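Local coordinates for CDP-4-keto-6-deoxy-D-glucose-3-dehydrase (Yersinia pseudotuberculosis, PDB 3BB8), which probably takes part, with a pyridoxal phosphate cofactor, in 3-dehydration of CDP-4-keto-6-deoxy-D-glucose on the way to lipopolysaccharide sugars, at residues Q47-A52 / Q295-L300; R62-F67 / L289-M294; A219-M224 / S343-P348; E311-N316 / I413-T418. The protein carries 1 engineered substitution. All coordinates share one frame; numbering follows the deposited sequence.

Contact 1: Q47-A52 / Q295-L300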
loop_
_atom_site.group_PDB
_atom_site.type_symbol
_atom_site.label_atom_id
_atom_site.label_comp_id
_atom_site.label_asym_id
_atom_site.label_seq_id
_atom_site.Cartn_x
_atom_site.Cartn_y
_atom_site.Cartn_z
ATOM N N GLN A 47 -15.124 -18.451 -3.957
ATOM C CA GLN A 47 -15.742 -18.411 -5.272
ATOM C C GLN A 47 -15.461 -17.084 -5.972
ATOM O O GLN A 47 -14.919 -17.064 -7.087
ATOM C CB GLN A 47 -17.246 -18.649 -5.162
ATOM C CG GLN A 47 -17.598 -20.077 -4.758
ATOM C CD GLN A 47 -19.085 -20.366 -4.840
ATOM O OE1 GLN A 47 -19.903 -19.650 -4.259
ATOM N NE2 GLN A 47 -19.444 -21.426 -5.562
ATOM N N LEU A 48 -15.814 -15.979 -5.317
ATOM C CA LEU A 48 -15.583 -14.665 -5.899
ATOM C C LEU A 48 -14.109 -14.445 -6.242
ATOM O O LEU A 48 -13.795 -13.965 -7.330
ATOM C CB LEU A 48 -16.082 -13.559 -4.964
ATOM C CG LEU A 48 -17.576 -13.600 -4.639
ATOM C CD1 LEU A 48 -18.034 -12.231 -4.150
ATOM C CD2 LEU A 48 -18.370 -13.989 -5.881
ATOM N N MET A 49 -13.200 -14.801 -5.341
ATOM C CA MET A 49 -11.787 -14.610 -5.643
ATOM C C MET A 49 -11.423 -15.346 -6.928
ATOM O O MET A 49 -10.552 -14.907 -7.682
ATOM C CB MET A 49 -10.906 -15.093 -4.491
ATOM C CG MET A 49 -10.983 -14.201 -3.272
ATOM S SD MET A 49 -9.657 -14.549 -2.122
ATOM C CE MET A 49 -10.278 -16.072 -1.367
ATOM N N VAL A 50 -12.091 -16.467 -7.173
ATOM C CA VAL A 50 -11.837 -17.230 -8.386
ATOM C C VAL A 50 -12.409 -16.458 -9.567
ATOM O O VAL A 50 -11.783 -16.378 -10.624
ATOM C CB VAL A 50 -12.466 -18.641 -8.310
ATOM C CG1 VAL A 50 -12.530 -19.270 -9.695
ATOM C CG2 VAL A 50 -11.615 -19.523 -7.404
ATOM N N GLU A 51 -13.592 -15.877 -9.380
ATOM C CA GLU A 51 -14.210 -15.095 -10.443
ATOM C C GLU A 51 -13.273 -13.975 -10.860
ATOM O O GLU A 51 -12.967 -13.820 -12.046
ATOM C CB GLU A 51 -15.539 -14.501 -9.984
ATOM C CG GLU A 51 -16.699 -15.459 -10.116
ATOM C CD GLU A 51 -17.923 -14.794 -10.718
ATOM O OE1 GLU A 51 -18.559 -13.960 -10.029
ATOM O OE2 GLU A 51 -18.237 -15.100 -11.891
ATOM N N ALA A 52 -12.815 -13.202 -9.876
ATOM C CA ALA A 52 -11.900 -12.098 -10.125
ATOM C C ALA A 52 -10.629 -12.610 -10.798
ATOM O O ALA A 52 -10.108 -11.983 -11.716
ATOM C CB ALA A 52 -11.563 -11.399 -8.815
ATOM N N GLN A 295 -8.648 -8.921 -4.083
ATOM C CA GLN A 295 -8.891 -8.533 -2.705
ATOM C C GLN A 295 -10.316 -8.004 -2.605
ATOM O O GLN A 295 -11.056 -8.349 -1.684
ATOM C CB GLN A 295 -7.896 -7.444 -2.276
ATOM C CG GLN A 295 -6.466 -7.935 -2.089
ATOM C CD GLN A 295 -5.424 -6.835 -2.297
ATOM O OE1 GLN A 295 -4.979 -6.583 -3.420
ATOM N NE2 GLN A 295 -5.039 -6.174 -1.216
ATOM N N ALA A 296 -10.700 -7.157 -3.552
ATOM C CA ALA A 296 -12.050 -6.596 -3.549
ATOM C C ALA A 296 -13.114 -7.700 -3.481
ATOM O O ALA A 296 -14.111 -7.566 -2.775
ATOM C CB ALA A 296 -12.268 -5.746 -4.802
ATOM N N ALA A 297 -12.888 -8.784 -4.215
ATOM C CA ALA A 297 -13.821 -9.907 -4.255
ATOM C C ALA A 297 -14.022 -10.511 -2.870
ATOM O O ALA A 297 -15.157 -10.628 -2.389
ATOM C CB ALA A 297 -13.304 -10.981 -5.219
ATOM N N CYS A 298 -12.913 -10.894 -2.239
ATOM C CA CYS A 298 -12.951 -11.489 -0.913
ATOM C C CYS A 298 -13.754 -10.581 -0.000
ATOM O O CYS A 298 -14.643 -11.034 0.710
ATOM C CB CYS A 298 -11.531 -11.667 -0.374
ATOM S SG CYS A 298 -11.397 -12.681 1.125
ATOM N N GLY A 299 -13.454 -9.292 -0.042
ATOM C CA GLY A 299 -14.172 -8.347 0.789
ATOM C C GLY A 299 -15.659 -8.302 0.497
ATOM O O GLY A 299 -16.470 -8.187 1.413
ATOM N N LEU A 300 -16.030 -8.393 -0.780
ATOM C CA LEU A 300 -17.447 -8.346 -1.157
ATOM C C LEU A 300 -18.214 -9.505 -0.528
ATOM O O LEU A 300 -19.265 -9.298 0.072
ATOM C CB LEU A 300 -17.609 -8.367 -2.680
ATOM C CG LEU A 300 -19.045 -8.184 -3.189
ATOM C CD1 LEU A 300 -19.629 -6.870 -2.690
ATOM C CD2 LEU A 300 -19.040 -8.223 -4.699
#
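Leu-48, Met-49 and Ala-52 of helix 43-55 pack on Ala-297, Cys-298 and Leu-300 of helix 293-323, an almost antiparallel helix pair in this enzyme of the aspartate aminotransferase fold. Over these short segments the axes approach to 7.8 Å, with 153° between their N-to-C directions.

The contact is apolar, and alanine makes the closeness possible. The methyl of Ala-297 presses on the backbone of the facing helix, its CB 3.7 Å from Leu-48 O. The same CB sits against two side chains one turn apart, at 3.8 Å from Leu-48 CB and 4.0 Å from Ala-52 CB. The two leucines add a looser touch, meeting nearly perpendicular, with Leu-48 CD1 4.2 Å from Leu-300 CB.

Sulfur supplies the remainder, and here the second subunit closes in: Met-49 also packs on Ser-53 of that subunit and Cys-298 on its Leu-58, so this side of the pair is part of the dimer interface. Met-49 keeps CG beside its backbone N (chi1 -71°) and carries on nearly straight through chi2 (-166°), which brings CG and SD against Cys-298 CB. Cys-298 SG ends 4.1 Å from Met-49 SD, a plain van der Waals contact.

Contact 2: R62-F67 / L289-M294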
loop_
_atom_site.group_PDB
_atom_site.type_symbol
_atom_site.label_atom_id
_atom_site.label_comp_id
_atom_site.label_asym_id
_atom_site.label_seq_id
_atom_site.Cartn_x
_atom_site.Cartn_y
_atom_site.Cartn_z
ATOM N N ARG A 62 -14.817 -4.352 -11.466
ATOM C CA ARG A 62 -16.129 -4.924 -11.196
ATOM C C ARG A 62 -16.369 -5.143 -9.703
ATOM O O ARG A 62 -17.275 -4.547 -9.116
ATOM C CB ARG A 62 -16.233 -6.236 -11.976
ATOM C CG ARG A 62 -17.382 -7.151 -11.658
ATOM C CD ARG A 62 -17.148 -8.469 -12.399
ATOM N NE ARG A 62 -18.104 -9.504 -12.021
ATOM C CZ ARG A 62 -17.887 -10.807 -12.178
ATOM N NH1 ARG A 62 -16.744 -11.237 -12.706
ATOM N NH2 ARG A 62 -18.811 -11.682 -11.800
ATOM N N PHE A 63 -15.550 -5.981 -9.081
ATOM C CA PHE A 63 -15.714 -6.252 -7.658
ATOM C C PHE A 63 -15.437 -5.061 -6.742
ATOM O O PHE A 63 -16.185 -4.831 -5.781
ATOM C CB PHE A 63 -14.845 -7.430 -7.237
ATOM C CG PHE A 63 -15.259 -8.724 -7.854
ATOM C CD1 PHE A 63 -14.601 -9.216 -8.980
ATOM C CD2 PHE A 63 -16.317 -9.453 -7.318
ATOM C CE1 PHE A 63 -14.991 -10.413 -9.559
ATOM C CE2 PHE A 63 -16.716 -10.649 -7.888
ATOM C CZ PHE A 63 -16.053 -11.135 -9.011
ATOM N N ASN A 64 -14.380 -4.301 -7.030
ATOM C CA ASN A 64 -14.062 -3.155 -6.193
ATOM C C ASN A 64 -15.205 -2.155 -6.203
ATOM O O ASN A 64 -15.474 -1.513 -5.186
ATOM C CB ASN A 64 -12.778 -2.463 -6.652
ATOM C CG ASN A 64 -12.340 -1.357 -5.692
ATOM O OD1 ASN A 64 -11.929 -1.632 -4.563
ATOM N ND2 ASN A 64 -12.441 -0.102 -6.135
ATOM N N ASP A 65 -15.874 -2.017 -7.348
ATOM C CA ASP A 65 -17.004 -1.090 -7.456
ATOM C C ASP A 65 -18.133 -1.581 -6.569
ATOM O O ASP A 65 -18.734 -0.808 -5.822
ATOM C CB ASP A 65 -17.527 -0.995 -8.895
ATOM C CG ASP A 65 -16.548 -0.325 -9.833
ATOM O OD1 ASP A 65 -15.861 0.629 -9.400
ATOM O OD2 ASP A 65 -16.476 -0.744 -11.011
ATOM N N ALA A 66 -18.421 -2.874 -6.667
ATOM C CA ALA A 66 -19.477 -3.492 -5.870
ATOM C C ALA A 66 -19.180 -3.356 -4.372
ATOM O O ALA A 66 -20.062 -3.010 -3.581
ATOM C CB ALA A 66 -19.621 -4.968 -6.248
ATOM N N PHE A 67 -17.932 -3.618 -3.992
ATOM C CA PHE A 67 -17.535 -3.527 -2.594
ATOM C C PHE A 67 -17.677 -2.123 -2.035
ATOM O O PHE A 67 -18.284 -1.934 -0.984
ATOM C CB PHE A 67 -16.089 -4.007 -2.394
ATOM C CG PHE A 67 -15.622 -3.917 -0.962
ATOM C CD1 PHE A 67 -15.040 -2.745 -0.475
ATOM C CD2 PHE A 67 -15.856 -4.966 -0.074
ATOM C CE1 PHE A 67 -14.706 -2.614 0.874
ATOM C CE2 PHE A 67 -15.525 -4.842 1.279
ATOM C CZ PHE A 67 -14.951 -3.663 1.752
ATOM N N LEU A 289 -1.379 3.738 -3.332
ATOM C CA LEU A 289 -2.000 2.792 -2.426
ATOM C C LEU A 289 -3.335 2.171 -2.830
ATOM O O LEU A 289 -4.340 2.332 -2.134
ATOM C CB LEU A 289 -2.142 3.581 -1.123
ATOM C CG LEU A 289 -0.824 4.166 -0.589
ATOM C CD1 LEU A 289 -1.110 5.255 0.440
ATOM C CD2 LEU A 289 0.021 3.059 0.016
ATOM N N LYS A 290 -3.348 1.468 -3.960
ATOM C CA LYS A 290 -4.569 0.798 -4.423
ATOM C C LYS A 290 -4.435 -0.718 -4.278
ATOM O O LYS A 290 -3.329 -1.243 -4.106
ATOM C CB LYS A 290 -4.871 1.124 -5.893
ATOM C CG LYS A 290 -5.021 2.602 -6.195
ATOM C CD LYS A 290 -5.527 2.847 -7.616
ATOM C CE LYS A 290 -4.488 3.558 -8.487
ATOM N NZ LYS A 290 -3.252 2.750 -8.735
ATOM N N ILE A 291 -5.565 -1.417 -4.345
ATOM C CA ILE A 291 -5.543 -2.867 -4.234
ATOM C C ILE A 291 -6.012 -3.520 -5.524
ATOM O O ILE A 291 -6.239 -2.840 -6.532
ATOM C CB ILE A 291 -6.402 -3.392 -3.038
ATOM C CG1 ILE A 291 -7.901 -3.374 -3.373
ATOM C CG2 ILE A 291 -6.109 -2.558 -1.802
ATOM C CD1 ILE A 291 -8.517 -2.016 -3.432
ATOM N N THR A 292 -6.127 -4.841 -5.493
ATOM C CA THR A 292 -6.548 -5.606 -6.658
ATOM C C THR A 292 -8.025 -5.974 -6.551
ATOM O O THR A 292 -8.615 -5.892 -5.472
ATOM C CB THR A 292 -5.737 -6.910 -6.777
ATOM O OG1 THR A 292 -6.083 -7.783 -5.695
ATOM C CG2 THR A 292 -4.246 -6.615 -6.735
ATOM N N ASP A 293 -8.626 -6.390 -7.663
ATOM C CA ASP A 293 -10.035 -6.757 -7.618
ATOM C C ASP A 293 -10.140 -8.091 -6.874
ATOM O O ASP A 293 -11.190 -8.409 -6.316
ATOM C CB ASP A 293 -10.622 -6.850 -9.036
ATOM C CG ASP A 293 -12.042 -6.271 -9.126
ATOM O OD1 ASP A 293 -12.300 -5.203 -8.531
ATOM O OD2 ASP A 293 -12.900 -6.875 -9.807
ATOM N N MET A 294 -9.045 -8.855 -6.853
ATOM C CA MET A 294 -9.025 -10.131 -6.138
ATOM C C MET A 294 -9.371 -9.864 -4.676
ATOM O O MET A 294 -10.265 -10.494 -4.100
ATOM C CB MET A 294 -7.648 -10.784 -6.210
ATOM C CG MET A 294 -7.273 -11.309 -7.573
ATOM S SD MET A 294 -6.688 -10.059 -8.752
ATOM C CE MET A 294 -4.976 -9.903 -8.243
#
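The carboxylate of Asp-293 sits at the edge of the Phe-63 ring, near the ring plane, with OD2 3.0 Å from Phe-63 CD1; the two flat groups are inclined at 56°. Next door, Phe-63 CZ lies over the centre of one face of the Arg-62 guanidinium, whose nitrogens form salt bridges to Asp-55 and Glu-51.

Each carboxylate oxygen takes a backbone N-H on its syn side. Phe-63 N reaches OD2 at 2.9 Å, 17° out of the carboxylate plane, and Asn-64 N reaches OD1 at 2.7 Å, tilted 29° from it. Gly-61 N gives OD1 a second bond, and these several grips fix the rotation of the group. Beside them Asn-64 OD1, hydrogen-bonded to Thr-82, lies 3.6 Å from Ile-291 CD1.

The aspartate itself comes from the opening turn of helix 293-323, behind its N-cap Thr-292. Helix 62-75 starts here, and a carboxylate collecting N-H groups of a first turn is the classic anion at a helix N-terminus; the helix dipole would be expected to favour its negative charge.

Contact 3: A219-M224 / S343-P348. Engineered in segment 219-224: Lys-220 (natural residue His). With PLP (pyridoxal-5'-phosphate), chain C.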
loop_
_atom_site.group_PDB
_atom_site.type_symbol
_atom_site.label_atom_id
_atom_site.label_comp_id
_atom_site.label_asym_id
_atom_site.label_seq_id
_atom_site.Cartn_x
_atom_site.Cartn_y
_atom_site.Cartn_z
ATOM N N ALA A 219 -7.363 -10.236 11.164
ATOM C CA ALA A 219 -7.811 -10.135 12.543
ATOM C C ALA A 219 -9.038 -9.245 12.706
ATOM O O ALA A 219 -9.713 -9.292 13.739
ATOM C CB ALA A 219 -6.665 -9.611 13.419
ATOM N N LYS A 220 -9.341 -8.448 11.685
ATOM C CA LYS A 220 -10.463 -7.521 11.772
ATOM C C LYS A 220 -11.861 -8.098 11.427
ATOM O O LYS A 220 -11.996 -9.261 11.053
ATOM C CB LYS A 220 -10.120 -6.262 10.947
ATOM C CG LYS A 220 -9.308 -5.159 11.738
ATOM C CD LYS A 220 -7.783 -5.414 11.959
ATOM C CE LYS A 220 -7.204 -4.480 13.074
ATOM N NZ LYS A 220 -5.689 -4.159 13.212
ATOM N N HIS A 221 -12.906 -7.288 11.580
ATOM C CA HIS A 221 -14.274 -7.745 11.316
ATOM C C HIS A 221 -14.468 -8.543 10.027
ATOM O O HIS A 221 -15.039 -9.634 10.057
ATOM C CB HIS A 221 -15.217 -6.557 11.378
ATOM C CG HIS A 221 -15.314 -5.958 12.746
ATOM N ND1 HIS A 221 -16.189 -6.426 13.702
ATOM C CD2 HIS A 221 -14.614 -4.959 13.334
ATOM C CE1 HIS A 221 -16.025 -5.739 14.819
ATOM N NE2 HIS A 221 -15.075 -4.842 14.622
ATOM N N ILE A 222 -14.009 -8.006 8.897
ATOM C CA ILE A 222 -14.091 -8.728 7.626
ATOM C C ILE A 222 -12.706 -8.607 7.020
ATOM O O ILE A 222 -11.971 -7.684 7.359
ATOM C CB ILE A 222 -15.152 -8.132 6.658
ATOM C CG1 ILE A 222 -14.788 -6.694 6.271
ATOM C CG2 ILE A 222 -16.523 -8.211 7.298
ATOM C CD1 ILE A 222 -15.755 -6.058 5.281
ATOM N N THR A 223 -12.344 -9.513 6.119
ATOM C CA THR A 223 -11.001 -9.459 5.556
ATOM C C THR A 223 -10.831 -9.558 4.032
ATOM O O THR A 223 -11.703 -10.054 3.312
ATOM C CB THR A 223 -10.146 -10.563 6.188
ATOM O OG1 THR A 223 -8.785 -10.445 5.752
ATOM C CG2 THR A 223 -10.686 -11.923 5.775
ATOM N N MET A 224 -9.690 -9.076 3.549
ATOM C CA MET A 224 -9.284 -9.309 2.168
ATOM C C MET A 224 -7.880 -9.896 2.069
ATOM O O MET A 224 -7.216 -9.772 1.040
ATOM C CB MET A 224 -9.177 -7.984 1.409
ATOM C CG MET A 224 -10.491 -7.228 1.291
ATOM S SD MET A 224 -10.359 -5.763 0.250
ATOM C CE MET A 224 -11.805 -4.845 0.771
ATOM N N SER A 343 -19.493 -2.781 18.567
ATOM C CA SER A 343 -19.183 -4.039 17.899
ATOM C C SER A 343 -17.800 -4.547 18.295
ATOM O O SER A 343 -16.814 -4.297 17.603
ATOM C CB SER A 343 -19.265 -3.874 16.379
ATOM O OG SER A 343 -18.978 -5.094 15.718
ATOM N N TRP A 344 -17.736 -5.261 19.414
ATOM C CA TRP A 344 -16.462 -5.692 19.976
ATOM C C TRP A 344 -15.515 -6.393 19.018
ATOM O O TRP A 344 -15.904 -7.293 18.269
ATOM C CB TRP A 344 -16.688 -6.565 21.222
ATOM C CG TRP A 344 -17.402 -5.827 22.313
ATOM C CD1 TRP A 344 -18.738 -5.865 22.590
ATOM C CD2 TRP A 344 -16.836 -4.855 23.200
ATOM N NE1 TRP A 344 -19.042 -4.971 23.593
ATOM C CE2 TRP A 344 -17.893 -4.337 23.984
ATOM C CE3 TRP A 344 -15.541 -4.368 23.407
ATOM C CZ2 TRP A 344 -17.693 -3.350 24.960
ATOM C CZ3 TRP A 344 -15.341 -3.383 24.380
ATOM C CH2 TRP A 344 -16.415 -2.887 25.144
ATOM N N PHE A 345 -14.262 -5.939 19.059
ATOM C CA PHE A 345 -13.180 -6.474 18.239
ATOM C C PHE A 345 -12.512 -7.573 19.049
ATOM O O PHE A 345 -12.137 -8.625 18.522
ATOM C CB PHE A 345 -12.176 -5.355 17.922
ATOM C CG PHE A 345 -10.932 -5.824 17.211
ATOM C CD1 PHE A 345 -9.807 -6.212 17.928
ATOM C CD2 PHE A 345 -10.884 -5.869 15.822
ATOM C CE1 PHE A 345 -8.651 -6.636 17.273
ATOM C CE2 PHE A 345 -9.732 -6.293 15.158
ATOM C CZ PHE A 345 -8.615 -6.676 15.887
ATOM N N GLY A 346 -12.370 -7.299 20.341
ATOM C CA GLY A 346 -11.763 -8.244 21.261
ATOM C C GLY A 346 -12.311 -7.986 22.650
ATOM O O GLY A 346 -13.095 -7.054 22.843
ATOM N N PHE A 347 -11.892 -8.795 23.617
ATOM C CA PHE A 347 -12.352 -8.671 25.006
ATOM C C PHE A 347 -11.201 -8.188 25.898
ATOM O O PHE A 347 -10.360 -8.983 26.307
ATOM C CB PHE A 347 -12.843 -10.036 25.489
ATOM C CG PHE A 347 -13.657 -9.984 26.751
ATOM C CD1 PHE A 347 -15.003 -9.627 26.712
ATOM C CD2 PHE A 347 -13.082 -10.318 27.975
ATOM C CE1 PHE A 347 -15.773 -9.608 27.874
ATOM C CE2 PHE A 347 -13.838 -10.303 29.146
ATOM C CZ PHE A 347 -15.186 -9.949 29.098
ATOM N N PRO A 348 -11.152 -6.881 26.209
ATOM C CA PRO A 348 -10.095 -6.303 27.051
ATOM C C PRO A 348 -10.265 -6.526 28.564
ATOM O O PRO A 348 -11.324 -6.258 29.136
ATOM C CB PRO A 348 -10.141 -4.825 26.684
ATOM C CG PRO A 348 -11.621 -4.598 26.499
ATOM C CD PRO A 348 -12.045 -5.824 25.696
HETATM N N1 PLP C . -5.608 1.168 13.710
HETATM C C2 PLP C . -6.066 0.182 14.568
HETATM C C2A PLP C . -6.690 0.624 15.885
HETATM C C3 PLP C . -5.944 -1.192 14.200
HETATM O O3 PLP C . -6.373 -2.186 15.008
HETATM C C4 PLP C . -5.344 -1.553 12.920
HETATM C C4A PLP C . -5.263 -3.075 12.551
HETATM C C5 PLP C . -4.880 -0.486 12.082
HETATM C C6 PLP C . -5.037 0.884 12.525
HETATM C C5A PLP C . -4.233 -0.613 10.737
HETATM O O4P PLP C . -4.702 -1.643 9.987
HETATM P P PLP C . -3.802 -2.637 9.102
HETATM O O1P PLP C . -4.750 -3.262 8.100
HETATM O O2P PLP C . -3.228 -3.747 10.162
HETATM O O3P PLP C . -2.655 -1.863 8.442
#
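In the cofactor site, Lys-220 carries pyridoxal 5'-phosphate and leans on the rim of Phe-345. The lysine is engineered in place of the natural histidine, and its NZ is joined covalently to PLP C4A at 1.3 Å, the Schiff-base linkage familiar from aminotransferases of this fold. Asp-194, Ser-87, Ser-215, Gly-86 and Asp-191 of the same chain, together with Trp-247 of the second subunit, hold the cofactor by hydrogen bonds.

Lys-220 CG lies at the edge of the Phe-345 ring, 3.6 Å from CE2; the bend at chi2 (77°) then turns CD and the rest of the chain, which runs extended, toward the imine carbon C4A. Further out Lys-220 CE passes 3.8 Å from Phe-345 CZ. Phe-345 sends its ring into the loop 219-224 because chi1 (173°) swings CG to the far side from the backbone N, and there CE2 also meets Ala-219 O at 3.3 Å. Asp-194 touches both Phe-345 and Lys-220, so first and second shell are packed together here.

A second patch of the same loop meets the residues just before strand 347-351. The His-221 imidazole, weakly hydrogen-bonded through NE2 to Asp-194 O, turns its CE1 corner to Ser-343. Ser-343 OG approaches the ring obliquely at 3.2 Å from CE1, whereas Ser-343 O lies at the ring edge, in its plane, also 3.2 Å from His-221 CE1.

Contact 4: E311-N316 / I413-T418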
loop_
_atom_site.group_PDB
_atom_site.type_symbol
_atom_site.label_atom_id
_atom_site.label_comp_id
_atom_site.label_asym_id
_atom_site.label_seq_id
_atom_site.Cartn_x
_atom_site.Cartn_y
_atom_site.Cartn_z
ATOM N N GLU A 311 -23.380 -9.180 15.203
ATOM C CA GLU A 311 -24.326 -9.725 16.166
ATOM C C GLU A 311 -23.642 -10.782 17.030
ATOM O O GLU A 311 -23.821 -10.814 18.247
ATOM C CB GLU A 311 -25.519 -10.336 15.420
ATOM C CG GLU A 311 -26.437 -11.211 16.268
ATOM C CD GLU A 311 -27.598 -11.799 15.462
ATOM O OE1 GLU A 311 -27.342 -12.409 14.395
ATOM O OE2 GLU A 311 -28.764 -11.655 15.900
ATOM N N LYS A 312 -22.854 -11.638 16.391
ATOM C CA LYS A 312 -22.137 -12.701 17.083
ATOM C C LYS A 312 -21.087 -12.159 18.060
ATOM O O LYS A 312 -20.929 -12.681 19.162
ATOM C CB LYS A 312 -21.469 -13.621 16.058
ATOM C CG LYS A 312 -20.735 -14.809 16.655
ATOM C CD LYS A 312 -21.667 -15.688 17.475
ATOM C CE LYS A 312 -20.927 -16.894 18.039
ATOM N NZ LYS A 312 -21.777 -17.697 18.972
ATOM N N ARG A 313 -20.370 -11.113 17.660
ATOM C CA ARG A 313 -19.357 -10.529 18.530
ATOM C C ARG A 313 -20.010 -9.954 19.777
ATOM O O ARG A 313 -19.476 -10.081 20.876
ATOM C CB ARG A 313 -18.568 -9.437 17.788
ATOM C CG ARG A 313 -17.608 -10.000 16.746
ATOM C CD ARG A 313 -17.075 -8.929 15.804
ATOM N NE ARG A 313 -15.999 -9.468 14.981
ATOM C CZ ARG A 313 -14.740 -9.615 15.389
ATOM N NH1 ARG A 313 -14.387 -9.249 16.619
ATOM N NH2 ARG A 313 -13.839 -10.156 14.577
ATOM N N LYS A 314 -21.166 -9.322 19.611
ATOM C CA LYS A 314 -21.861 -8.753 20.758
ATOM C C LYS A 314 -22.311 -9.875 21.697
ATOM O O LYS A 314 -22.241 -9.743 22.918
ATOM C CB LYS A 314 -23.075 -7.949 20.299
ATOM C CG LYS A 314 -22.730 -6.697 19.525
ATOM C CD LYS A 314 -23.992 -5.957 19.122
ATOM C CE LYS A 314 -23.672 -4.686 18.369
ATOM N NZ LYS A 314 -24.903 -4.047 17.839
ATOM N N ALA A 315 -22.760 -10.980 21.107
ATOM C CA ALA A 315 -23.229 -12.138 21.857
ATOM C C ALA A 315 -22.104 -12.720 22.705
ATOM O O ALA A 315 -22.220 -12.819 23.928
ATOM C CB ALA A 315 -23.763 -13.201 20.892
ATOM N N ASN A 316 -21.017 -13.105 22.046
ATOM C CA ASN A 316 -19.863 -13.671 22.729
ATOM C C ASN A 316 -19.361 -12.753 23.840
ATOM O O ASN A 316 -18.905 -13.224 24.877
ATOM C CB ASN A 316 -18.740 -13.940 21.727
ATOM C CG ASN A 316 -19.048 -15.110 20.815
ATOM O OD1 ASN A 316 -18.235 -15.484 19.967
ATOM N ND2 ASN A 316 -20.225 -15.699 20.987
ATOM N N ILE A 413 -13.310 -12.881 21.203
ATOM C CA ILE A 413 -14.764 -13.031 21.157
ATOM C C ILE A 413 -15.286 -12.954 19.723
ATOM O O ILE A 413 -16.471 -12.692 19.494
ATOM C CB ILE A 413 -15.403 -11.887 22.000
ATOM C CG1 ILE A 413 -14.692 -10.560 21.745
ATOM C CG2 ILE A 413 -15.401 -12.267 23.476
ATOM C CD1 ILE A 413 -14.962 -9.962 20.376
ATOM N N TYR A 414 -14.390 -13.195 18.764
ATOM C CA TYR A 414 -14.742 -13.141 17.347
ATOM C C TYR A 414 -15.597 -14.344 16.919
ATOM O O TYR A 414 -15.559 -15.405 17.549
ATOM C CB TYR A 414 -13.475 -13.026 16.475
ATOM C CG TYR A 414 -12.683 -14.302 16.307
ATOM C CD1 TYR A 414 -12.643 -14.962 15.080
ATOM C CD2 TYR A 414 -11.981 -14.857 17.373
ATOM C CE1 TYR A 414 -11.925 -16.148 14.920
ATOM C CE2 TYR A 414 -11.260 -16.035 17.225
ATOM C CZ TYR A 414 -11.235 -16.676 16.002
ATOM O OH TYR A 414 -10.509 -17.838 15.860
ATOM N N PRO A 415 -16.376 -14.184 15.832
ATOM C CA PRO A 415 -17.281 -15.184 15.247
ATOM C C PRO A 415 -16.794 -16.624 15.150
ATOM O O PRO A 415 -17.609 -17.542 15.062
ATOM C CB PRO A 415 -17.599 -14.597 13.877
ATOM C CG PRO A 415 -17.588 -13.122 14.153
ATOM C CD PRO A 415 -16.340 -12.973 14.988
ATOM N N GLY A 416 -15.482 -16.828 15.152
ATOM C CA GLY A 416 -14.958 -18.181 15.053
ATOM C C GLY A 416 -14.960 -18.939 16.371
ATOM O O GLY A 416 -14.488 -20.076 16.445
ATOM N N LEU A 417 -15.506 -18.320 17.413
ATOM C CA LEU A 417 -15.546 -18.932 18.737
ATOM C C LEU A 417 -16.950 -19.323 19.197
ATOM O O LEU A 417 -17.861 -18.488 19.222
ATOM C CB LEU A 417 -14.918 -17.974 19.760
ATOM C CG LEU A 417 -13.433 -18.113 20.124
ATOM C CD1 LEU A 417 -12.608 -18.583 18.949
ATOM C CD2 LEU A 417 -12.937 -16.775 20.647
ATOM N N THR A 418 -17.115 -20.593 19.570
ATOM C CA THR A 418 -18.401 -21.103 20.051
ATOM C C THR A 418 -18.460 -20.991 21.571
ATOM O O THR A 418 -17.474 -20.627 22.215
ATOM C CB THR A 418 -18.608 -22.593 19.693
ATOM O OG1 THR A 418 -17.610 -23.385 20.346
ATOM C CG2 THR A 418 -18.516 -22.806 18.190
#
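Asn-316, Arg-313 and Lys-312, read backwards along helix 293-323, face Ile-413, Tyr-414 and Pro-415 in turn, with CA atoms of Arg-313 and Tyr-414 5.4 Å apart. The loop then folds into a type I beta turn from Tyr-414 to Leu-417, closed by Leu-417 N bonding to Tyr-414 O at 2.9 Å. Pro-415 CD lies 3.3 Å above one face of the Arg-313 guanidinium, offset toward its rim; Tyr-414 CB meets the same face, 3.5 Å from Arg-313 NH2. Extended from CG to NE, the arginine reaches past the loop to hydrogen-bond Trp-344 O and Phe-345 O through NH1.

This loop joins strand 408-411 to helix 419-432, for which Thr-418 is the N-cap. Asn-316 CB lies 3.9 Å from Ile-413 CB. Lys-312 and Pro-415 lie alongside, running opposite ways: Lys-312 CG lies 3.7 Å from Pro-415 CA, and the bend at chi2 (59°) takes CE to 3.7 Å from Leu-417 O.

How the contacts relate
Helix 293-323 threads three of the four contacts: its first turns serve contacts 2 and 1, whose centres are 9 Å apart, and a later stretch serves contact 4, about 14 Å from both between nearest atoms. Contact 3, which carries the cofactor, bridges the gap. At one end Met-224 of contact 3 touches contacts 1 and 2, its CG 3.2 Å from Gln-295 O and its CE 3.5 Å from Phe-67 CZ. At the other, contacts 3 and 4 join where Arg-313 NH1 lies 3.0 Å from Trp-344 O, a probable hydrogen bond. Contacts 1 and 2 are linked by the Glu-51 and Arg-62 salt bridge. Arg-313 stays about 11 Å from a bound cofactor, side chain to ligand.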